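Local coordinates for probable hydrogenase maturation factor HypB (Methanocaldococcus jannaschii, PDB 2HF9), which binds GTP and zinc and probably acts as a slow GTPase required for nickel insertion during maturation of [NiFe] hydrogenases, at residues Asp42-Ile47 and Arg143-Ser148; Tyr66-Ile71 and Ile119-Ile124; Gly88-Pro93 and Glu112-Asp117; Lys164-Ile169 and Arg193-Ala198. One frame throughout, in Å; residues are numbered along the deposited sequence.

All four contacts belong to the nucleotide-binding domain and to its parallel sheet, whose order is 90-95, 68-74, 121-125, 39-45, 142-148, 168-172, 199-202. Interaction 1 pairs strands near the middle, its centre about 5 Å from that of the chain; interaction 2 pairs the next two, and the contacts touch where Phe43 N meets Ile124 O at 2.8 Å. Interaction 3, its centre about 7 Å from that of interaction 2, lies at one border; interaction 4 lies near the other, at the lead-ins to strands 168-172 and 199-202, about 29 Å between centres. Along the chain, segments 88-93 and 112-117 fall between those of interaction 2, which fall between those of interaction 1; interaction 4 follows. The sheet thus joins the P-loop strand to both borders.

Interaction 1 (Asp42-Ile47 and Arg143-Ser148); sequences DFMGAI and RIVVIS
Met44 meets Arg143 with the end of its side chain, SD and CE. Its CB lies 3.7 Å from the carbonyl oxygen of Ile144. CG, placed beside the backbone N by a chi1 of -68°, leads to SD, which stands 3.4 Å from Arg143 NH2. A bend at chi3 (-76°) then turns CE back over one face of the guanidinium, 3.3 Å above its plane and toward the rim, and also 3.8 Å from Val145 CG2. The backbones beneath are neighbouring parallel strands of a P-loop NTPase sheet, segment 42-47 leading into the Walker A loop that begins at Gly45. Ile144 bonds to the two residues flanking Phe43, its N to Asp42 O and its O to Met44 N, and Val146 N completes the series on Met44 O at 2.8 Å. Asp42 and Arg143 run side by side, their carboxylate and guanidinium planes 87° apart; OD2 and NH1 form a 3.5 Å salt bridge of charges alone, since no N-H points at the oxygen. A water bridges the same two atoms, while Asn126 holds OD1, and Pro133 O and Thr165 take NH2. On the opposite face of the sheet, Ile144 CD1 sits over the Phe43 ring, 4.1 Å from its centroid, in a CH-pi contact.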
loop_
_atom_site.group_PDB
_atom_site.type_symbol
_atom_site.label_atom_id
_atom_site.label_comp_id
_atom_site.label_asym_id
_atom_site.label_seq_id
_atom_site.Cartn_x
_atom_site.Cartn_y
_atom_site.Cartn_z
ATOM N N ASP A 42 -10.356 -3.608 -13.871
ATOM C CA ASP A 42 -9.730 -3.903 -12.586
ATOM C C ASP A 42 -8.903 -2.686 -12.137
ATOM O O ASP A 42 -7.892 -2.354 -12.755
ATOM C CB ASP A 42 -8.858 -5.165 -12.726
ATOM C CG ASP A 42 -8.140 -5.563 -11.435
ATOM O OD1 ASP A 42 -8.312 -4.917 -10.385
ATOM O OD2 ASP A 42 -7.388 -6.551 -11.480
ATOM N N PHE A 43 -9.363 -2.022 -11.076
ATOM C CA PHE A 43 -8.682 -0.862 -10.510
ATOM C C PHE A 43 -7.793 -1.296 -9.354
ATOM O O PHE A 43 -8.286 -1.629 -8.273
ATOM C CB PHE A 43 -9.690 0.184 -10.018
ATOM C CG PHE A 43 -10.436 0.883 -11.118
ATOM C CD1 PHE A 43 -11.553 0.293 -11.705
ATOM C CD2 PHE A 43 -10.040 2.146 -11.547
ATOM C CE1 PHE A 43 -12.251 0.939 -12.721
ATOM C CE2 PHE A 43 -10.734 2.805 -12.561
ATOM C CZ PHE A 43 -11.843 2.198 -13.148
ATOM N N MET A 44 -6.487 -1.306 -9.608
ATOM C CA MET A 44 -5.474 -1.635 -8.613
ATOM C C MET A 44 -4.730 -0.372 -8.195
ATOM O O MET A 44 -4.809 0.651 -8.873
ATOM C CB MET A 44 -4.463 -2.638 -9.190
ATOM C CG MET A 44 -5.017 -4.034 -9.463
ATOM S SD MET A 44 -3.843 -5.047 -10.391
ATOM C CE MET A 44 -4.029 -4.346 -12.032
ATOM N N GLY A 45 -4.010 -0.447 -7.081
ATOM C CA GLY A 45 -3.155 0.650 -6.651
ATOM C C GLY A 45 -2.631 0.509 -5.239
ATOM O O GLY A 45 -2.914 -0.479 -4.548
ATOM N N ALA A 46 -1.863 1.505 -4.809
ATOM C CA ALA A 46 -1.351 1.555 -3.445
ATOM C C ALA A 46 -2.472 1.989 -2.496
ATOM O O ALA A 46 -3.596 2.257 -2.932
ATOM C CB ALA A 46 -0.171 2.504 -3.365
ATOM N N ILE A 47 -2.182 2.057 -1.202
ATOM C CA ILE A 47 -3.190 2.508 -0.240
ATOM C C ILE A 47 -3.458 4.000 -0.437
ATOM O O ILE A 47 -2.535 4.817 -0.390
ATOM C CB ILE A 47 -2.763 2.253 1.228
ATOM C CG1 ILE A 47 -2.532 0.757 1.496
ATOM C CG2 ILE A 47 -3.792 2.844 2.201
ATOM C CD1 ILE A 47 -3.798 -0.061 1.751
ATOM N N ARG A 143 -6.825 -3.666 -17.075
ATOM C CA ARG A 143 -6.282 -3.444 -15.753
ATOM C C ARG A 143 -5.752 -2.019 -15.646
ATOM O O ARG A 143 -5.022 -1.545 -16.521
ATOM C CB ARG A 143 -5.192 -4.470 -15.464
ATOM C CG ARG A 143 -5.736 -5.891 -15.322
ATOM C CD ARG A 143 -4.670 -6.954 -15.533
ATOM N NE ARG A 143 -3.662 -6.976 -14.469
ATOM C CZ ARG A 143 -3.781 -7.644 -13.322
ATOM N NH1 ARG A 143 -4.878 -8.345 -13.057
ATOM N NH2 ARG A 143 -2.805 -7.597 -12.426
ATOM N N ILE A 144 -6.145 -1.338 -14.574
ATOM C CA ILE A 144 -5.728 0.039 -14.332
ATOM C C ILE A 144 -4.965 0.079 -13.012
ATOM O O ILE A 144 -5.477 -0.377 -11.987
ATOM C CB ILE A 144 -6.946 1.010 -14.286
ATOM C CG1 ILE A 144 -7.719 0.965 -15.613
ATOM C CG2 ILE A 144 -6.496 2.444 -13.934
ATOM C CD1 ILE A 144 -9.041 1.709 -15.614
ATOM N N VAL A 145 -3.734 0.585 -13.046
ATOM C CA VAL A 145 -2.963 0.771 -11.820
ATOM C C VAL A 145 -2.907 2.256 -11.484
ATOM O O VAL A 145 -2.427 3.071 -12.279
ATOM C CB VAL A 145 -1.536 0.151 -11.892
ATOM C CG1 VAL A 145 -0.737 0.467 -10.624
ATOM C CG2 VAL A 145 -1.616 -1.350 -12.084
ATOM N N VAL A 146 -3.432 2.594 -10.309
ATOM C CA VAL A 146 -3.421 3.958 -9.819
ATOM C C VAL A 146 -2.365 4.092 -8.728
ATOM O O VAL A 146 -2.444 3.444 -7.687
ATOM C CB VAL A 146 -4.804 4.375 -9.241
ATOM C CG1 VAL A 146 -4.812 5.867 -8.876
ATOM C CG2 VAL A 146 -5.921 4.050 -10.229
ATOM N N ILE A 147 -1.361 4.916 -8.987
ATOM C CA ILE A 147 -0.449 5.335 -7.934
ATOM C C ILE A 147 -0.534 6.845 -7.827
ATOM O O ILE A 147 -1.167 7.497 -8.660
ATOM C CB ILE A 147 1.020 4.859 -8.147
ATOM C CG1 ILE A 147 1.607 5.358 -9.489
ATOM C CG2 ILE A 147 1.138 3.339 -7.913
ATOM C CD1 ILE A 147 1.255 4.520 -10.721
ATOM N N SER A 148 0.073 7.410 -6.796
ATOM C CA SER A 148 -0.015 8.847 -6.626
ATOM C C SER A 148 1.313 9.460 -6.220
ATOM O O SER A 148 2.179 8.780 -5.657
ATOM C CB SER A 148 -1.134 9.208 -5.645
ATOM O OG SER A 148 -0.773 8.892 -4.317
HETATM O O HOH W 1 -7.627 -8.337 -13.510
#

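Interaction 2 (Tyr66-Ile71 and Ile119-Ile124); sequences YKIACI and IDLLFI
Leu121 fills the angle between Tyr66 and Ile68. Its CD1 lies 3.6 Å from Tyr66 CD1, its CG makes an off-centre CH-pi approach, 4.2 Å from the ring centroid, and CD2 rises over the same ring toward its rim. From the side, Asp120 CB meets the edge of that ring. With CG beside the backbone N (chi1 -59°), Tyr66 brings its ring across the leucine. On the same sheet face, Ile68 CG2 presses on the Phe123 ring at CE1, 3.7 Å away, and Cys70 SG lies near Phe123 CB. The other face is shaped differently: Ala69 is small, and Ile119 CD1 fits against its methyl at 3.6 Å while Leu122, the residue paired with Ala69, adds CD1 at 4.1 Å from the same methyl, Ala69 CB. Ile71 then spans Leu122 and Ile124, lying side by side with the latter.

The strands run parallel, their axes 4.6 Å apart and 22° from alignment, joined by Ala69 N to Leu121 O, Phe123 N to Ala69 O and Ile71 N to Phe123 O. Just before the strands begin, Lys67 O accepts from two amides, Asp120 N at 2.7 Å and Leu121 N, and Asp120 OD2 receives Lys67 N in a nearly straight bond (177°), so the entry to the strand is gripped three times. Lys67 NZ turns instead to Glu118, and Tyr66 OH to Glu219.

Helix 51-62 packs on the face of Ile68, Cys70 and Phe123, helix 104-111 on that of Ile71, Leu122 and Ile124, and helix 211-224 beside Tyr66 and Leu121; strands 90-95 and 39-45 flank the pair.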
loop_
_atom_site.group_PDB
_atom_site.type_symbol
_atom_site.label_atom_id
_atom_site.label_comp_id
_atom_site.label_asym_id
_atom_site.label_seq_id
_atom_site.Cartn_x
_atom_site.Cartn_y
_atom_site.Cartn_z
ATOM N N TYR A 66 -23.812 4.875 -20.071
ATOM C CA TYR A 66 -23.678 3.473 -19.674
ATOM C C TYR A 66 -24.360 3.176 -18.349
ATOM O O TYR A 66 -24.397 4.022 -17.453
ATOM C CB TYR A 66 -22.205 3.090 -19.538
ATOM C CG TYR A 66 -21.378 3.263 -20.785
ATOM C CD1 TYR A 66 -20.534 4.361 -20.937
ATOM C CD2 TYR A 66 -21.434 2.324 -21.813
ATOM C CE1 TYR A 66 -19.763 4.519 -22.085
ATOM C CE2 TYR A 66 -20.671 2.472 -22.962
ATOM C CZ TYR A 66 -19.839 3.570 -23.091
ATOM O OH TYR A 66 -19.088 3.712 -24.229
ATOM N N LYS A 67 -24.881 1.960 -18.230
ATOM C CA LYS A 67 -25.343 1.439 -16.948
ATOM C C LYS A 67 -24.138 0.805 -16.260
ATOM O O LYS A 67 -23.479 -0.074 -16.819
ATOM C CB LYS A 67 -26.466 0.420 -17.150
ATOM C CG LYS A 67 -27.729 1.017 -17.773
ATOM C CD LYS A 67 -28.650 -0.069 -18.299
ATOM C CE LYS A 67 -29.712 0.498 -19.226
ATOM N NZ LYS A 67 -30.487 -0.603 -19.866
ATOM N N ILE A 68 -23.842 1.271 -15.053
ATOM C CA ILE A 68 -22.580 0.935 -14.400
ATOM C C ILE A 68 -22.794 0.165 -13.099
ATOM O O ILE A 68 -23.644 0.523 -12.279
ATOM C CB ILE A 68 -21.717 2.208 -14.151
ATOM C CG1 ILE A 68 -21.421 2.927 -15.476
ATOM C CG2 ILE A 68 -20.405 1.857 -13.436
ATOM C CD1 ILE A 68 -21.094 4.406 -15.325
ATOM N N ALA A 69 -22.023 -0.908 -12.939
ATOM C CA ALA A 69 -21.978 -1.666 -11.695
ATOM C C ALA A 69 -20.564 -1.622 -11.143
ATOM O O ALA A 69 -19.604 -1.435 -11.896
ATOM C CB ALA A 69 -22.402 -3.108 -11.929
ATOM N N CYS A 70 -20.447 -1.790 -9.829
ATOM C CA CYS A 70 -19.151 -1.889 -9.169
ATOM C C CYS A 70 -19.036 -3.104 -8.261
ATOM O O CYS A 70 -20.029 -3.587 -7.709
ATOM C CB CYS A 70 -18.863 -0.636 -8.341
ATOM S SG CYS A 70 -18.853 0.887 -9.287
ATOM N N ILE A 71 -17.807 -3.587 -8.129
ATOM C CA ILE A 71 -17.428 -4.535 -7.094
ATOM C C ILE A 71 -16.353 -3.839 -6.265
ATOM O O ILE A 71 -15.316 -3.432 -6.797
ATOM C CB ILE A 71 -16.890 -5.867 -7.691
ATOM C CG1 ILE A 71 -18.021 -6.642 -8.375
ATOM C CG2 ILE A 71 -16.234 -6.730 -6.604
ATOM C CD1 ILE A 71 -17.551 -7.732 -9.350
ATOM N N ILE A 119 -26.398 -4.026 -17.236
ATOM C CA ILE A 119 -25.096 -3.417 -16.950
ATOM C C ILE A 119 -24.276 -3.345 -18.241
ATOM O O ILE A 119 -24.270 -4.288 -19.030
ATOM C CB ILE A 119 -24.313 -4.213 -15.845
ATOM C CG1 ILE A 119 -25.073 -4.231 -14.507
ATOM C CG2 ILE A 119 -22.892 -3.670 -15.645
ATOM C CD1 ILE A 119 -25.395 -2.853 -13.907
ATOM N N ASP A 120 -23.602 -2.217 -18.459
ATOM C CA ASP A 120 -22.704 -2.051 -19.601
ATOM C C ASP A 120 -21.231 -2.036 -19.172
ATOM O O ASP A 120 -20.367 -2.586 -19.861
ATOM C CB ASP A 120 -23.046 -0.769 -20.374
ATOM C CG ASP A 120 -24.508 -0.711 -20.801
ATOM O OD1 ASP A 120 -24.985 -1.673 -21.441
ATOM O OD2 ASP A 120 -25.179 0.297 -20.496
ATOM N N LEU A 121 -20.962 -1.388 -18.040
ATOM C CA LEU A 121 -19.607 -1.253 -17.506
ATOM C C LEU A 121 -19.511 -1.802 -16.092
ATOM O O LEU A 121 -20.393 -1.566 -15.268
ATOM C CB LEU A 121 -19.162 0.214 -17.494
ATOM C CG LEU A 121 -19.129 1.015 -18.797
ATOM C CD1 LEU A 121 -18.655 2.437 -18.520
ATOM C CD2 LEU A 121 -18.243 0.351 -19.837
ATOM N N LEU A 122 -18.427 -2.521 -15.819
ATOM C CA LEU A 122 -18.141 -3.010 -14.476
ATOM C C LEU A 122 -16.805 -2.464 -13.980
ATOM O O LEU A 122 -15.765 -2.694 -14.601
ATOM C CB LEU A 122 -18.134 -4.546 -14.446
ATOM C CG LEU A 122 -17.761 -5.231 -13.123
ATOM C CD1 LEU A 122 -18.732 -4.881 -12.001
ATOM C CD2 LEU A 122 -17.679 -6.743 -13.308
ATOM N N PHE A 123 -16.848 -1.738 -12.869
ATOM C CA PHE A 123 -15.636 -1.229 -12.230
ATOM C C PHE A 123 -15.374 -2.038 -10.968
ATOM O O PHE A 123 -16.199 -2.057 -10.051
ATOM C CB PHE A 123 -15.762 0.260 -11.866
ATOM C CG PHE A 123 -16.007 1.179 -13.044
ATOM C CD1 PHE A 123 -16.777 2.333 -12.876
ATOM C CD2 PHE A 123 -15.469 0.909 -14.301
ATOM C CE1 PHE A 123 -17.014 3.205 -13.941
ATOM C CE2 PHE A 123 -15.702 1.771 -15.380
ATOM C CZ PHE A 123 -16.479 2.923 -15.197
ATOM N N ILE A 124 -14.230 -2.711 -10.927
ATOM C CA ILE A 124 -13.843 -3.479 -9.751
ATOM C C ILE A 124 -12.712 -2.773 -9.014
ATOM O O ILE A 124 -11.630 -2.581 -9.577
ATOM C CB ILE A 124 -13.382 -4.911 -10.121
ATOM C CG1 ILE A 124 -14.412 -5.611 -11.015
ATOM C CG2 ILE A 124 -13.086 -5.723 -8.854
ATOM C CD1 ILE A 124 -14.009 -7.025 -11.426
#

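Interaction 3 (Gly88-Pro93 and Glu112-Asp117); sequences GAKVVP and EDLNLD
Val92 and Leu114 meet at the border of the parallel sheet, where strand 90-95 is the outermost strand within the chain and residues 112-117 belong to the connection from helix 104-111 to strand 121-125. This is part of a beta-alpha-beta crossover: the chain leaves strand 90-95, passes through the helix, and returns past its starting strand before entering the sheet two places further in. The intervening place is taken by strand 68-74, whose Cys70 makes backbone bonds to Lys90 and Val92.

The apolar contacts come first in weight, within a modest total of 204 Å² buried between the segments. Leu114 sends CD2 to within 3.7 Å of Val92 CG2, the two side chains meeting at a slant. Val92 directs that methyl there because CG2 is anti to its own carbonyl carbon, with CG1 anti to the backbone N (chi1 178°). The same CG2 meets Asp113 CB at 3.9 Å, here with the side chains at about a right angle, so one valine methyl touches two successive residues of the loop. Leu114 also rests on Ala69 of strand 68-74, which ties the loop to the sheet's next strand.

The second group involves the long aliphatic part of Lys90. It and the Leu114 side chain run antiparallel, Lys90 CG 4.0 Å from Leu114 CD2, and bends at chi2 (131°) and chi4 shape the rest of the lysine chain beside the loop.

No hydrogen bond crosses between the segments. Farther along the lysine there is a loose van der Waals contact, with Lys90 CE 4.2 Å from the carbonyl oxygen Asp113 O.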
loop_
_atom_site.group_PDB
_atom_site.type_symbol
_atom_site.label_atom_id
_atom_site.label_comp_id
_atom_site.label_asym_id
_atom_site.label_seq_id
_atom_site.Cartn_x
_atom_site.Cartn_y
_atom_site.Cartn_z
ATOM N N GLY A 88 -24.962 6.368 -7.788
ATOM C CA GLY A 88 -25.952 5.722 -8.655
ATOM C C GLY A 88 -25.501 4.452 -9.357
ATOM O O GLY A 88 -26.032 4.096 -10.413
ATOM N N ALA A 89 -24.519 3.767 -8.778
ATOM C CA ALA A 89 -24.083 2.479 -9.300
ATOM C C ALA A 89 -24.613 1.361 -8.417
ATOM O O ALA A 89 -24.809 1.547 -7.214
ATOM C CB ALA A 89 -22.566 2.413 -9.382
ATOM N N LYS A 90 -24.856 0.204 -9.025
ATOM C CA LYS A 90 -25.125 -1.010 -8.269
ATOM C C LYS A 90 -23.787 -1.558 -7.785
ATOM O O LYS A 90 -22.846 -1.685 -8.569
ATOM C CB LYS A 90 -25.866 -2.035 -9.123
ATOM C CG LYS A 90 -26.300 -3.267 -8.342
ATOM C CD LYS A 90 -27.766 -3.592 -8.584
ATOM C CE LYS A 90 -28.188 -4.843 -7.819
ATOM N NZ LYS A 90 -27.851 -4.761 -6.365
ATOM N N VAL A 91 -23.699 -1.858 -6.493
ATOM C CA VAL A 91 -22.433 -2.259 -5.887
ATOM C C VAL A 91 -22.538 -3.608 -5.185
ATOM O O VAL A 91 -23.468 -3.848 -4.411
ATOM C CB VAL A 91 -21.920 -1.199 -4.876
ATOM C CG1 VAL A 91 -20.517 -1.549 -4.389
ATOM C CG2 VAL A 91 -21.946 0.195 -5.491
ATOM N N VAL A 92 -21.582 -4.486 -5.473
ATOM C CA VAL A 92 -21.399 -5.702 -4.695
ATOM C C VAL A 92 -20.154 -5.518 -3.831
ATOM O O VAL A 92 -19.041 -5.399 -4.358
ATOM C CB VAL A 92 -21.261 -6.962 -5.582
ATOM C CG1 VAL A 92 -21.016 -8.199 -4.721
ATOM C CG2 VAL A 92 -22.508 -7.148 -6.437
ATOM N N PRO A 93 -20.338 -5.469 -2.501
ATOM C CA PRO A 93 -19.178 -5.362 -1.629
ATOM C C PRO A 93 -18.554 -6.730 -1.373
ATOM O O PRO A 93 -19.267 -7.737 -1.299
ATOM C CB PRO A 93 -19.764 -4.782 -0.340
ATOM C CG PRO A 93 -21.180 -5.255 -0.319
ATOM C CD PRO A 93 -21.608 -5.493 -1.745
ATOM N N GLU A 112 -22.740 -13.084 -9.860
ATOM C CA GLU A 112 -24.047 -13.717 -9.662
ATOM C C GLU A 112 -25.052 -12.771 -8.995
ATOM O O GLU A 112 -26.265 -12.938 -9.155
ATOM C CB GLU A 112 -23.901 -15.024 -8.868
ATOM C CG GLU A 112 -23.085 -16.105 -9.593
ATOM C CD GLU A 112 -22.636 -17.246 -8.685
ATOM O OE1 GLU A 112 -22.850 -17.178 -7.455
ATOM O OE2 GLU A 112 -22.059 -18.217 -9.209
ATOM N N ASP A 113 -24.545 -11.774 -8.269
ATOM C CA ASP A 113 -25.392 -10.775 -7.603
ATOM C C ASP A 113 -25.725 -9.560 -8.482
ATOM O O ASP A 113 -26.376 -8.613 -8.029
ATOM C CB ASP A 113 -24.751 -10.323 -6.286
ATOM C CG ASP A 113 -24.909 -11.344 -5.173
ATOM O OD1 ASP A 113 -25.919 -12.085 -5.164
ATOM O OD2 ASP A 113 -24.025 -11.402 -4.296
ATOM N N LEU A 114 -25.280 -9.595 -9.734
ATOM C CA LEU A 114 -25.533 -8.517 -10.683
ATOM C C LEU A 114 -26.441 -8.971 -11.825
ATOM O O LEU A 114 -26.347 -10.110 -12.287
ATOM C CB LEU A 114 -24.210 -7.990 -11.256
ATOM C CG LEU A 114 -23.204 -7.333 -10.299
ATOM C CD1 LEU A 114 -21.862 -7.104 -10.987
ATOM C CD2 LEU A 114 -23.745 -6.026 -9.730
ATOM N N ASN A 115 -27.321 -8.078 -12.276
ATOM C CA ASN A 115 -28.084 -8.318 -13.498
ATOM C C ASN A 115 -27.278 -7.805 -14.688
ATOM O O ASN A 115 -27.333 -6.621 -15.026
ATOM C CB ASN A 115 -29.469 -7.658 -13.432
ATOM C CG ASN A 115 -30.337 -7.974 -14.648
ATOM O OD1 ASN A 115 -29.951 -8.743 -15.534
ATOM N ND2 ASN A 115 -31.523 -7.378 -14.689
ATOM N N LEU A 116 -26.535 -8.711 -15.319
ATOM C CA LEU A 116 -25.588 -8.345 -16.377
ATOM C C LEU A 116 -26.248 -7.877 -17.678
ATOM O O LEU A 116 -25.584 -7.291 -18.534
ATOM C CB LEU A 116 -24.606 -9.493 -16.643
ATOM C CG LEU A 116 -23.785 -10.004 -15.451
ATOM C CD1 LEU A 116 -23.102 -11.321 -15.788
ATOM C CD2 LEU A 116 -22.764 -8.965 -14.990
ATOM N N ASP A 117 -27.548 -8.131 -17.824
ATOM C CA ASP A 117 -28.308 -7.613 -18.966
ATOM C C ASP A 117 -28.802 -6.186 -18.730
ATOM O O ASP A 117 -29.430 -5.579 -19.606
ATOM C CB ASP A 117 -29.472 -8.544 -19.311
ATOM C CG ASP A 117 -29.006 -9.843 -19.936
ATOM O OD1 ASP A 117 -28.067 -9.816 -20.765
ATOM O OD2 ASP A 117 -29.579 -10.893 -19.596
#

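Interaction 4 (Lys164-Ile169 and Arg193-Ala198); sequences KTADLI and RINPDA
An Asx turn at the end of helix 184-194 makes this contact, bringing Asn195 and Ala198 against residues 164-169, which lead into strand 168-172. Asn195 OD1 accepts from Asp197 N at 3.3 Å, with the donor tilted 28° from the carbonyl plane, inside a type I beta turn closed by Ala198 N on Asn195 O. The other end of the amide faces across. With CG anti to the backbone N (chi1 -167°), Asn195 ND2 lies 2.7 Å from Ala166 O; a hydrogen bond runs from ND2 to Met163 O, just before the segment. Around it the packing is apolar: Lys164 CG lies 4.0 Å from Ile194 CG2, their side chains at about a right angle, and Ile169 CD1 stands 4.0 Å from Ala198 CB. Ala198 CB is also 3.6 Å from Ala166 O, while Ala198 CA makes a CA-H...O contact of 3.5 Å with Asp167 O. A water donates to Asp167 O and, at 3.3 Å, to Asp197 O, linking the turn to the loop. The buried amide of Asn195 therefore serves both sides of the junction: its oxygen shapes the turn that precedes strand 199-202, and its nitrogen is hydrogen-bonded to Met163 O at the end of helix 160-163, close to Ala166 O.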
loop_
_atom_site.group_PDB
_atom_site.type_symbol
_atom_site.label_atom_id
_atom_site.label_comp_id
_atom_site.label_asym_id
_atom_site.label_seq_id
_atom_site.Cartn_x
_atom_site.Cartn_y
_atom_site.Cartn_z
ATOM N N LYS A 164 3.858 -3.807 -15.133
ATOM C CA LYS A 164 3.848 -4.566 -16.387
ATOM C C LYS A 164 2.504 -5.224 -16.691
ATOM O O LYS A 164 2.255 -5.628 -17.829
ATOM C CB LYS A 164 4.956 -5.621 -16.388
ATOM C CG LYS A 164 6.361 -5.050 -16.398
ATOM C CD LYS A 164 7.387 -6.163 -16.541
ATOM C CE LYS A 164 8.783 -5.671 -16.203
ATOM N NZ LYS A 164 9.052 -5.772 -14.735
ATOM N N THR A 165 1.645 -5.338 -15.679
ATOM C CA THR A 165 0.325 -5.953 -15.861
ATOM C C THR A 165 -0.751 -4.914 -16.194
ATOM O O THR A 165 -1.888 -5.265 -16.511
ATOM C CB THR A 165 -0.107 -6.802 -14.628
ATOM O OG1 THR A 165 -0.491 -5.940 -13.547
ATOM C CG2 THR A 165 1.031 -7.715 -14.170
ATOM N N ALA A 166 -0.376 -3.638 -16.148
ATOM C CA ALA A 166 -1.318 -2.543 -16.369
ATOM C C ALA A 166 -1.521 -2.226 -17.848
ATOM O O ALA A 166 -0.572 -2.250 -18.638
ATOM C CB ALA A 166 -0.858 -1.300 -15.626
ATOM N N ASP A 167 -2.770 -1.937 -18.205
ATOM C CA ASP A 167 -3.119 -1.407 -19.516
ATOM C C ASP A 167 -3.153 0.120 -19.455
ATOM O O ASP A 167 -2.899 0.806 -20.452
ATOM C CB ASP A 167 -4.478 -1.947 -19.953
ATOM C CG ASP A 167 -4.478 -3.459 -20.103
ATOM O OD1 ASP A 167 -3.795 -3.962 -21.014
ATOM O OD2 ASP A 167 -5.159 -4.138 -19.307
ATOM N N LEU A 168 -3.480 0.632 -18.272
ATOM C CA LEU A 168 -3.435 2.055 -17.986
ATOM C C LEU A 168 -2.720 2.280 -16.662
ATOM O O LEU A 168 -3.041 1.644 -15.657
ATOM C CB LEU A 168 -4.848 2.655 -17.924
ATOM C CG LEU A 168 -4.975 4.097 -17.413
ATOM C CD1 LEU A 168 -4.353 5.102 -18.380
ATOM C CD2 LEU A 168 -6.424 4.467 -17.099
ATOM N N ILE A 169 -1.751 3.192 -16.675
ATOM C CA ILE A 169 -1.080 3.619 -15.458
ATOM C C ILE A 169 -1.459 5.076 -15.185
ATOM O O ILE A 169 -1.211 5.971 -16.004
ATOM C CB ILE A 169 0.448 3.423 -15.543
ATOM C CG1 ILE A 169 0.773 1.927 -15.669
ATOM C CG2 ILE A 169 1.135 4.010 -14.311
ATOM C CD1 ILE A 169 2.165 1.600 -16.195
ATOM N N ARG A 193 8.632 3.443 -19.744
ATOM C CA ARG A 193 9.806 2.598 -19.967
ATOM C C ARG A 193 9.574 1.176 -19.463
ATOM O O ARG A 193 9.946 0.212 -20.124
ATOM C CB ARG A 193 11.046 3.209 -19.299
ATOM C CG ARG A 193 12.318 2.356 -19.393
ATOM C CD ARG A 193 13.500 2.998 -18.665
ATOM N NE ARG A 193 13.287 3.118 -17.222
ATOM C CZ ARG A 193 13.010 4.258 -16.591
ATOM N NH1 ARG A 193 12.898 5.396 -17.265
ATOM N NH2 ARG A 193 12.842 4.258 -15.279
ATOM N N ILE A 194 8.955 1.055 -18.294
ATOM C CA ILE A 194 8.702 -0.251 -17.684
ATOM C C ILE A 194 7.582 -1.003 -18.410
ATOM O O ILE A 194 7.653 -2.222 -18.573
ATOM C CB ILE A 194 8.446 -0.115 -16.161
ATOM C CG1 ILE A 194 9.741 0.322 -15.463
ATOM C CG2 ILE A 194 7.940 -1.427 -15.561
ATOM C CD1 ILE A 194 9.559 0.890 -14.061
ATOM N N ASN A 195 6.569 -0.265 -18.860
ATOM C CA ASN A 195 5.479 -0.831 -19.652
ATOM C C ASN A 195 5.187 0.012 -20.901
ATOM O O ASN A 195 4.273 0.844 -20.895
ATOM C CB ASN A 195 4.210 -1.008 -18.797
ATOM C CG ASN A 195 3.159 -1.869 -19.483
ATOM O OD1 ASN A 195 3.232 -2.121 -20.688
ATOM N ND2 ASN A 195 2.174 -2.322 -18.717
ATOM N N PRO A 196 5.972 -0.203 -21.980
ATOM C CA PRO A 196 5.829 0.531 -23.240
ATOM C C PRO A 196 4.459 0.400 -23.904
ATOM O O PRO A 196 4.097 1.248 -24.718
ATOM C CB PRO A 196 6.906 -0.094 -24.136
ATOM C CG PRO A 196 7.900 -0.658 -23.204
ATOM C CD PRO A 196 7.086 -1.165 -22.045
ATOM N N ASP A 197 3.713 -0.649 -23.559
ATOM C CA ASP A 197 2.406 -0.909 -24.167
ATOM C C ASP A 197 1.245 -0.217 -23.447
ATOM O O ASP A 197 0.160 -0.074 -24.013
ATOM C CB ASP A 197 2.143 -2.420 -24.264
ATOM C CG ASP A 197 3.105 -3.127 -25.212
ATOM O OD1 ASP A 197 3.664 -2.474 -26.122
ATOM O OD2 ASP A 197 3.303 -4.347 -25.041
ATOM N N ALA A 198 1.481 0.223 -22.212
ATOM C CA ALA A 198 0.438 0.848 -21.391
ATOM C C ALA A 198 0.162 2.301 -21.775
ATOM O O ALA A 198 1.042 2.994 -22.286
ATOM C CB ALA A 198 0.810 0.767 -19.917
HETATM O O HOH W 2 -2.949 -0.221 -22.985
#